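Local structure of L-glyceraldehyde 3-phosphate reductase (Clostridium beijerinckii, 6HG6) at residues L62-G67 with Y100-G105; K114-S119 with M151-A156. The protein probably reduces aldehydes such as furfural and methylglyoxal with NADPH, as a TIM-barrel member of the aldo-keto reductase family. All blocks are in the same frame, centred on the assembly; numbering follows the deposited sequence.

Interaction 1: residues L62-G67 with Y100-G105; sequences LANNYG and YKMWEG. With NDP (NADPH dihydro-nicotinamide-adenine-dinucleotide phosphate), chain B; EDO (1,2-ethanediol), chain F.
Beside the NADPH pocket, Asn64 and Asn65 of the loop that follows strand 59-61 pack against Tyr100, Lys101 and Met102 of the loop that follows strand 93-98. The backbones come nearest at Asn65 and Met102, whose CA atoms lie 5.3 Å apart. The direct hydrogen bond runs from Asn65 ND2 to Lys101 O, 3.1 Å long and nearly straight (N-H...O 165°). The acceptor lies in the amide plane of Asn65, but the donor stands 41° out of the carbonyl plane and so misses the lone-pair directions. With CG lodged between the backbone N and the carbonyl carbon (chi1 70°), the Asn65 amide is turned toward the other loop, and ND2 also passes 3.4 Å from Tyr100 CB. The two loops follow the C-terminal ends of adjacent parallel strands of the TIM barrel, the end where aldo-keto reductases bind cofactor. Ala63 to Tyr66 form a type I beta turn, closed by Tyr66 N to Ala63 O, which presents both asparagines at its corners. Met102, bent at its second torsion, lays its thioether over this corner, with SD 3.3 Å from Asn64 O. Its chain slides past Asn64 in the opposite direction, bringing Met102 CB 3.5 Å from Asn64 ND2. That nitrogen bonds outside the two loops, to Ser119 OG and Tyr115 OH, while Asn64 OD1 accepts from a water at 2.7 Å that in turn accepts from Tyr100 N. Ala63 CB lies over one face of the Tyr66 ring near its rim, while Tyr66 OH, toward the cofactor and 3.4 Å from NADPH C2N, is hydrogen-bonded to Lys97 NZ, consistent with the Tyr-Lys pair of aldo-keto reductase active sites.

Interaction 2: residues K114-S119 with M151-A156; sequences KYILAS and MALDTA
Helix segments 114-119 and 151-156 run in the same direction, with axes 9.4 Å apart at closest approach and a shallow crossing angle of -24°. They belong to neighbouring helices in the outer layer of the (beta/alpha)8 (TIM) barrel, near-parallel because strand 132-137 returns the chain between them. Ile116 and Ala152 mark the nearest point of the backbones, their CA atoms 6.4 Å apart. The small side chain of Ala152 permits this spacing: its CB is met by Ile116 CG2 at 3.7 Å, with Ile116 CB and CD1 close by, so the methyl sits against the branched isoleucine rather than against one tip. About one turn beyond Ala152, Thr155 is crossed at about a right angle by Leu117 of helix 113-127. Leu117 CD1 reaches Thr155 CG2 at 3.8 Å, while the other branch, CD2, settles 3.4 Å from Ala152 O, a carbonyl already engaged by Ala156 N in the helical ladder. Thr155 shows its methyl to the leucine because CG2 lies anti to the backbone N; OG1, placed beside that N (chi1 -65°), turns back along its own helix to donate to Met151 O at 3.0 Å. Met151 O thus holds two donors, this hydroxyl and Thr155 N, arriving from opposite faces of its plane. Thr155 OG1 is also hydrogen-bonded to Arg113 NH1, a polar tie beside the apolar seam. Toward the barrel, Ile116, Leu153 and Ala156 rest on Phe135 of strand 132-137, and Ile116 reaches His137 as well; on its other flank, helix 113-127 sets Tyr115 and Ser119 against Ala98 of strand 93-98.

Along the chain the two contacts come in series: 62-67 and 100-105 precede 114-119 and 151-156, and their centres lie 14 Å apart on the same side of the chain's centre. Interaction 1 joins loops after strands 59-61 and 93-98; interaction 2 joins the helices that follow strands 93-98 and 132-137 in the outer layer of the barrel. Helix 113-127 connects them directly. One face of it, with Ile116 and Leu117, packs on helix 146-158, and another, with Tyr115 and Ser119, backs onto the loops of interaction 1, where Trp103 and Tyr115 meet edge-to-face, Trp103 CH2 lying 3.7 Å from Tyr115 CD1. Helix packing and cofactor-side loops therefore form one continuous set of contacts.

Interaction 1: residues L62-G67 with Y100-G105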
loop_
_atom_site.group_PDB
_atom_site.type_symbol
_atom_site.label_atom_id
_atom_site.label_comp_id
_atom_site.label_asym_id
_atom_site.label_seq_id
_atom_site.Cartn_x
_atom_site.Cartn_y
_atom_site.Cartn_z
ATOM N N LEU A 62 -1.309 7.190 1.412
ATOM C CA LEU A 62 -2.157 8.131 0.672
ATOM C C LEU A 62 -1.587 8.345 -0.715
ATOM O O LEU A 62 -0.520 7.795 -1.073
ATOM C CB LEU A 62 -2.222 9.439 1.452
ATOM C CG LEU A 62 -2.934 9.313 2.782
ATOM C CD1 LEU A 62 -1.896 9.100 3.891
ATOM C CD2 LEU A 62 -3.766 10.534 3.028
ATOM N N ALA A 63 -2.331 9.104 -1.491
ATOM C CA ALA A 63 -1.946 9.595 -2.814
ATOM C C ALA A 63 -2.673 10.925 -2.949
ATOM O O ALA A 63 -3.728 11.153 -2.296
ATOM C CB ALA A 63 -2.343 8.685 -3.957
ATOM N N ASN A 64 -2.135 11.747 -3.818
ATOM C CA ASN A 64 -2.743 13.066 -4.066
ATOM C C ASN A 64 -4.237 12.909 -4.366
ATOM O O ASN A 64 -5.045 13.686 -3.808
ATOM C CB ASN A 64 -1.990 13.857 -5.137
ATOM C CG ASN A 64 -1.825 13.207 -6.493
ATOM O OD1 ASN A 64 -2.329 12.097 -6.753
ATOM N ND2 ASN A 64 -1.130 13.934 -7.366
ATOM N N ASN A 65 -4.602 11.974 -5.229
ATOM C CA ASN A 65 -5.947 11.925 -5.826
ATOM C C ASN A 65 -6.911 11.027 -5.052
ATOM O O ASN A 65 -8.062 10.907 -5.529
ATOM C CB ASN A 65 -5.893 11.597 -7.317
ATOM C CG ASN A 65 -5.490 10.182 -7.633
ATOM O OD1 ASN A 65 -5.270 9.370 -6.735
ATOM N ND2 ASN A 65 -5.371 9.894 -8.920
ATOM N N TYR A 66 -6.540 10.530 -3.867
ATOM C CA TYR A 66 -7.485 9.725 -3.057
ATOM C C TYR A 66 -8.627 10.582 -2.545
ATOM O O TYR A 66 -8.419 11.754 -2.108
ATOM C CB TYR A 66 -6.795 9.034 -1.887
ATOM C CG TYR A 66 -5.826 7.958 -2.273
ATOM C CD1 TYR A 66 -5.704 7.517 -3.579
ATOM C CD2 TYR A 66 -5.181 7.224 -1.294
ATOM C CE1 TYR A 66 -4.882 6.451 -3.918
ATOM C CE2 TYR A 66 -4.318 6.187 -1.622
ATOM C CZ TYR A 66 -4.159 5.795 -2.944
ATOM O OH TYR A 66 -3.285 4.779 -3.307
ATOM N N GLY A 67 -9.826 10.011 -2.607
ATOM C CA GLY A 67 -11.087 10.630 -2.173
ATOM C C GLY A 67 -12.215 9.626 -2.407
ATOM O O GLY A 67 -12.181 8.533 -1.861
ATOM N N TYR A 100 -0.877 9.857 -11.373
ATOM C CA TYR A 100 -2.220 9.712 -11.960
ATOM C C TYR A 100 -2.859 11.097 -12.030
ATOM O O TYR A 100 -2.229 12.100 -11.643
ATOM C CB TYR A 100 -3.102 8.701 -11.201
ATOM C CG TYR A 100 -2.833 7.255 -11.564
ATOM C CD1 TYR A 100 -3.271 6.726 -12.763
ATOM C CD2 TYR A 100 -2.124 6.417 -10.716
ATOM C CE1 TYR A 100 -3.086 5.386 -13.091
ATOM C CE2 TYR A 100 -1.894 5.083 -11.036
ATOM C CZ TYR A 100 -2.348 4.584 -12.239
ATOM O OH TYR A 100 -2.122 3.277 -12.557
ATOM N N LYS A 101 -4.089 11.154 -12.518
ATOM C CA LYS A 101 -4.731 12.456 -12.790
ATOM C C LYS A 101 -5.136 13.080 -11.461
ATOM O O LYS A 101 -5.840 12.419 -10.657
ATOM C CB LYS A 101 -5.925 12.353 -13.712
ATOM C CG LYS A 101 -6.487 13.723 -14.071
ATOM C CD LYS A 101 -7.562 13.617 -15.064
ATOM C CE LYS A 101 -8.095 14.969 -15.437
ATOM N NZ LYS A 101 -8.989 14.831 -16.589
ATOM N N MET A 102 -4.660 14.295 -11.223
ATOM C CA MET A 102 -5.006 15.045 -10.004
ATOM C C MET A 102 -5.794 16.297 -10.379
ATOM O O MET A 102 -6.810 16.555 -9.707
ATOM C CB MET A 102 -3.742 15.418 -9.227
ATOM C CG MET A 102 -4.029 16.243 -7.994
ATOM S SD MET A 102 -4.853 15.184 -6.762
ATOM C CE MET A 102 -5.400 16.445 -5.620
ATOM N N TRP A 103 -5.345 17.090 -11.353
ATOM C CA TRP A 103 -6.084 18.309 -11.754
ATOM C C TRP A 103 -6.071 18.388 -13.268
ATOM O O TRP A 103 -5.415 17.554 -13.901
ATOM C CB TRP A 103 -5.546 19.566 -11.046
ATOM C CG TRP A 103 -4.141 19.986 -11.377
ATOM C CD1 TRP A 103 -3.756 20.729 -12.466
ATOM C CD2 TRP A 103 -2.952 19.780 -10.594
ATOM N NE1 TRP A 103 -2.398 20.939 -12.432
ATOM C CE2 TRP A 103 -1.883 20.383 -11.297
ATOM C CE3 TRP A 103 -2.645 19.081 -9.417
ATOM C CZ2 TRP A 103 -0.570 20.363 -10.821
ATOM C CZ3 TRP A 103 -1.346 19.065 -8.964
ATOM C CH2 TRP A 103 -0.310 19.662 -9.681
ATOM N N GLU A 104 -6.881 19.262 -13.817
ATOM C CA GLU A 104 -7.059 19.305 -15.280
ATOM C C GLU A 104 -5.835 19.927 -15.940
ATOM O O GLU A 104 -5.152 20.683 -15.287
ATOM C CB GLU A 104 -8.299 20.114 -15.658
ATOM C CG GLU A 104 -9.577 19.541 -15.087
ATOM C CD GLU A 104 -9.934 18.141 -15.566
ATOM O OE1 GLU A 104 -9.657 17.800 -16.743
ATOM O OE2 GLU A 104 -10.446 17.362 -14.736
ATOM N N GLY A 105 -5.598 19.567 -17.195
ATOM C CA GLY A 105 -4.580 20.234 -18.025
ATOM C C GLY A 105 -3.250 19.494 -18.033
ATOM O O GLY A 105 -3.083 18.480 -17.381
HETATM P PA NDP B . -8.198 -4.502 -0.139
HETATM O O1A NDP B . -8.001 -5.375 -1.334
HETATM O O2A NDP B . -7.647 -4.796 1.220
HETATM O O5B NDP B . -9.755 -4.119 -0.001
HETATM C C5B NDP B . -10.188 -3.287 1.108
HETATM C C4B NDP B . -11.682 -3.396 1.261
HETATM O O4B NDP B . -12.017 -4.798 1.424
HETATM C C3B NDP B . -12.308 -2.690 2.471
HETATM O O3B NDP B . -12.657 -1.331 2.221
HETATM C C2B NDP B . -13.544 -3.549 2.705
HETATM O O2B NDP B . -14.517 -3.155 1.742
HETATM C C1B NDP B . -13.030 -4.948 2.390
HETATM N N9A NDP B . -12.445 -5.676 3.509
HETATM C C8A NDP B . -11.291 -5.377 4.191
HETATM N N7A NDP B . -10.989 -6.253 5.117
HETATM C C5A NDP B . -12.006 -7.194 5.042
HETATM C C6A NDP B . -12.258 -8.378 5.763
HETATM N N6A NDP B . -11.471 -8.829 6.736
HETATM N N1A NDP B . -13.362 -9.096 5.429
HETATM C C2A NDP B . -14.148 -8.636 4.445
HETATM N N3A NDP B . -14.006 -7.544 3.696
HETATM C C4A NDP B . -12.904 -6.857 4.045
HETATM O O3 NDP B . -7.536 -3.067 -0.481
HETATM P PN NDP B . -7.907 -1.840 -1.440
HETATM O O1N NDP B . -8.877 -0.981 -0.700
HETATM O O2N NDP B . -8.226 -2.303 -2.825
HETATM O O5D NDP B . -6.480 -1.091 -1.490
HETATM C C5D NDP B . -5.773 -0.904 -0.236
HETATM C C4D NDP B . -4.850 0.285 -0.360
HETATM O O4D NDP B . -3.892 0.035 -1.404
HETATM C C3D NDP B . -5.488 1.604 -0.788
HETATM O O3D NDP B . -6.156 2.216 0.306
HETATM C C2D NDP B . -4.242 2.358 -1.269
HETATM O O2D NDP B . -3.534 2.875 -0.173
HETATM C C1D NDP B . -3.443 1.260 -1.963
HETATM N N1N NDP B . -3.667 1.237 -3.430
HETATM C C2N NDP B . -2.656 1.615 -4.279
HETATM C C3N NDP B . -2.868 1.880 -5.604
HETATM C C7N NDP B . -1.704 2.296 -6.464
HETATM O O7N NDP B . -0.584 2.510 -5.961
HETATM N N7N NDP B . -1.942 2.447 -7.766
HETATM C C4N NDP B . -4.273 1.732 -6.123
HETATM C C5N NDP B . -5.234 1.127 -5.176
HETATM C C6N NDP B . -4.890 0.840 -3.940
HETATM P P2B NDP B . -16.071 -3.275 2.169
HETATM O O1X NDP B . -16.291 -3.142 3.662
HETATM O O2X NDP B . -16.751 -2.155 1.396
HETATM O O3X NDP B . -16.437 -4.657 1.647
HETATM C C1 EDO F . -14.728 8.154 -0.019
HETATM O O1 EDO F . -15.289 8.409 1.211
HETATM C C2 EDO F . -14.799 6.744 -0.410
HETATM O O2 EDO F . -13.720 6.430 -1.247
HETATM O O HOH W 1 -1.346 10.399 -8.569
#

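Interaction 2: residues K114-S119 with M151-A156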
loop_
_atom_site.group_PDB
_atom_site.type_symbol
_atom_site.label_atom_id
_atom_site.label_comp_id
_atom_site.label_asym_id
_atom_site.label_seq_id
_atom_site.Cartn_x
_atom_site.Cartn_y
_atom_site.Cartn_z
ATOM N N LYS A 114 7.346 19.271 -13.260
ATOM C CA LYS A 114 6.343 20.302 -12.887
ATOM C C LYS A 114 5.213 19.674 -12.068
ATOM O O LYS A 114 4.947 20.124 -10.962
ATOM C CB LYS A 114 5.830 20.987 -14.146
ATOM C CG LYS A 114 4.510 21.712 -13.990
ATOM C CD LYS A 114 4.574 22.919 -13.110
ATOM C CE LYS A 114 3.325 23.782 -13.301
ATOM N NZ LYS A 114 3.416 25.080 -12.600
ATOM N N TYR A 115 4.581 18.614 -12.575
ATOM C CA TYR A 115 3.441 17.996 -11.871
ATOM C C TYR A 115 3.910 17.398 -10.552
ATOM O O TYR A 115 3.264 17.580 -9.517
ATOM C CB TYR A 115 2.774 16.984 -12.797
ATOM C CG TYR A 115 1.823 16.069 -12.086
ATOM C CD1 TYR A 115 0.853 16.546 -11.229
ATOM C CD2 TYR A 115 1.892 14.702 -12.301
ATOM C CE1 TYR A 115 -0.022 15.676 -10.592
ATOM C CE2 TYR A 115 1.015 13.830 -11.689
ATOM C CZ TYR A 115 0.055 14.323 -10.825
ATOM O OH TYR A 115 -0.768 13.438 -10.170
ATOM N N ILE A 116 4.978 16.609 -10.602
ATOM C CA ILE A 116 5.411 15.837 -9.418
ATOM C C ILE A 116 5.710 16.820 -8.292
ATOM O O ILE A 116 5.219 16.636 -7.186
ATOM C CB ILE A 116 6.564 14.886 -9.774
ATOM C CG1 ILE A 116 6.085 13.766 -10.693
ATOM C CG2 ILE A 116 7.234 14.412 -8.509
ATOM C CD1 ILE A 116 7.222 12.896 -11.225
ATOM N N LEU A 117 6.507 17.860 -8.543
ATOM C CA LEU A 117 6.888 18.770 -7.458
ATOM C C LEU A 117 5.722 19.665 -7.057
ATOM O O LEU A 117 5.606 19.922 -5.867
ATOM C CB LEU A 117 8.150 19.533 -7.851
ATOM C CG LEU A 117 9.391 18.657 -8.068
ATOM C CD1 LEU A 117 10.561 19.548 -8.440
ATOM C CD2 LEU A 117 9.688 17.902 -6.812
ATOM N N ALA A 118 4.956 20.209 -7.983
ATOM C CA ALA A 118 3.766 21.021 -7.625
ATOM C C ALA A 118 2.807 20.175 -6.789
ATOM O O ALA A 118 2.271 20.664 -5.793
ATOM C CB ALA A 118 3.094 21.583 -8.859
ATOM N N SER A 119 2.608 18.923 -7.155
ATOM C CA SER A 119 1.700 18.020 -6.418
ATOM C C SER A 119 2.213 17.774 -5.009
ATOM O O SER A 119 1.444 17.841 -4.063
ATOM C CB SER A 119 1.547 16.707 -7.114
ATOM O OG SER A 119 0.580 15.968 -6.381
ATOM N N MET A 151 14.482 12.294 -11.131
ATOM C CA MET A 151 15.150 13.521 -10.604
ATOM C C MET A 151 14.144 14.342 -9.794
ATOM O O MET A 151 14.559 15.017 -8.844
ATOM C CB MET A 151 15.782 14.341 -11.731
ATOM C CG MET A 151 17.053 13.717 -12.228
ATOM S SD MET A 151 17.873 14.692 -13.531
ATOM C CE MET A 151 18.193 16.134 -12.514
ATOM N N ALA A 152 12.855 14.294 -10.135
ATOM C CA ALA A 152 11.801 14.974 -9.363
ATOM C C ALA A 152 11.701 14.324 -7.981
ATOM O O ALA A 152 11.626 15.058 -6.986
ATOM C CB ALA A 152 10.477 14.951 -10.123
ATOM N N LEU A 153 11.709 12.984 -7.887
ATOM C CA LEU A 153 11.683 12.315 -6.562
ATOM C C LEU A 153 12.943 12.731 -5.790
ATOM O O LEU A 153 12.888 12.998 -4.567
ATOM C CB LEU A 153 11.627 10.804 -6.736
ATOM C CG LEU A 153 10.397 10.235 -7.431
ATOM C CD1 LEU A 153 10.395 8.725 -7.359
ATOM C CD2 LEU A 153 9.147 10.765 -6.796
ATOM N N ASP A 154 14.079 12.761 -6.470
ATOM C CA ASP A 154 15.352 13.143 -5.829
ATOM C C ASP A 154 15.260 14.586 -5.286
ATOM O O ASP A 154 15.686 14.846 -4.157
ATOM C CB ASP A 154 16.512 12.990 -6.787
ATOM C CG ASP A 154 17.840 13.427 -6.180
ATOM O OD1 ASP A 154 18.237 12.804 -5.142
ATOM O OD2 ASP A 154 18.441 14.401 -6.715
ATOM N N THR A 155 14.697 15.507 -6.053
ATOM C CA THR A 155 14.515 16.891 -5.599
ATOM C C THR A 155 13.636 16.892 -4.341
ATOM O O THR A 155 13.975 17.613 -3.403
ATOM C CB THR A 155 13.921 17.753 -6.705
ATOM O OG1 THR A 155 14.901 17.800 -7.752
ATOM C CG2 THR A 155 13.557 19.120 -6.193
ATOM N N ALA A 156 12.567 16.111 -4.314
ATOM C CA ALA A 156 11.687 15.980 -3.138
ATOM C C ALA A 156 12.495 15.552 -1.898
ATOM O O ALA A 156 12.392 16.214 -0.834
ATOM C CB ALA A 156 10.588 15.005 -3.420
#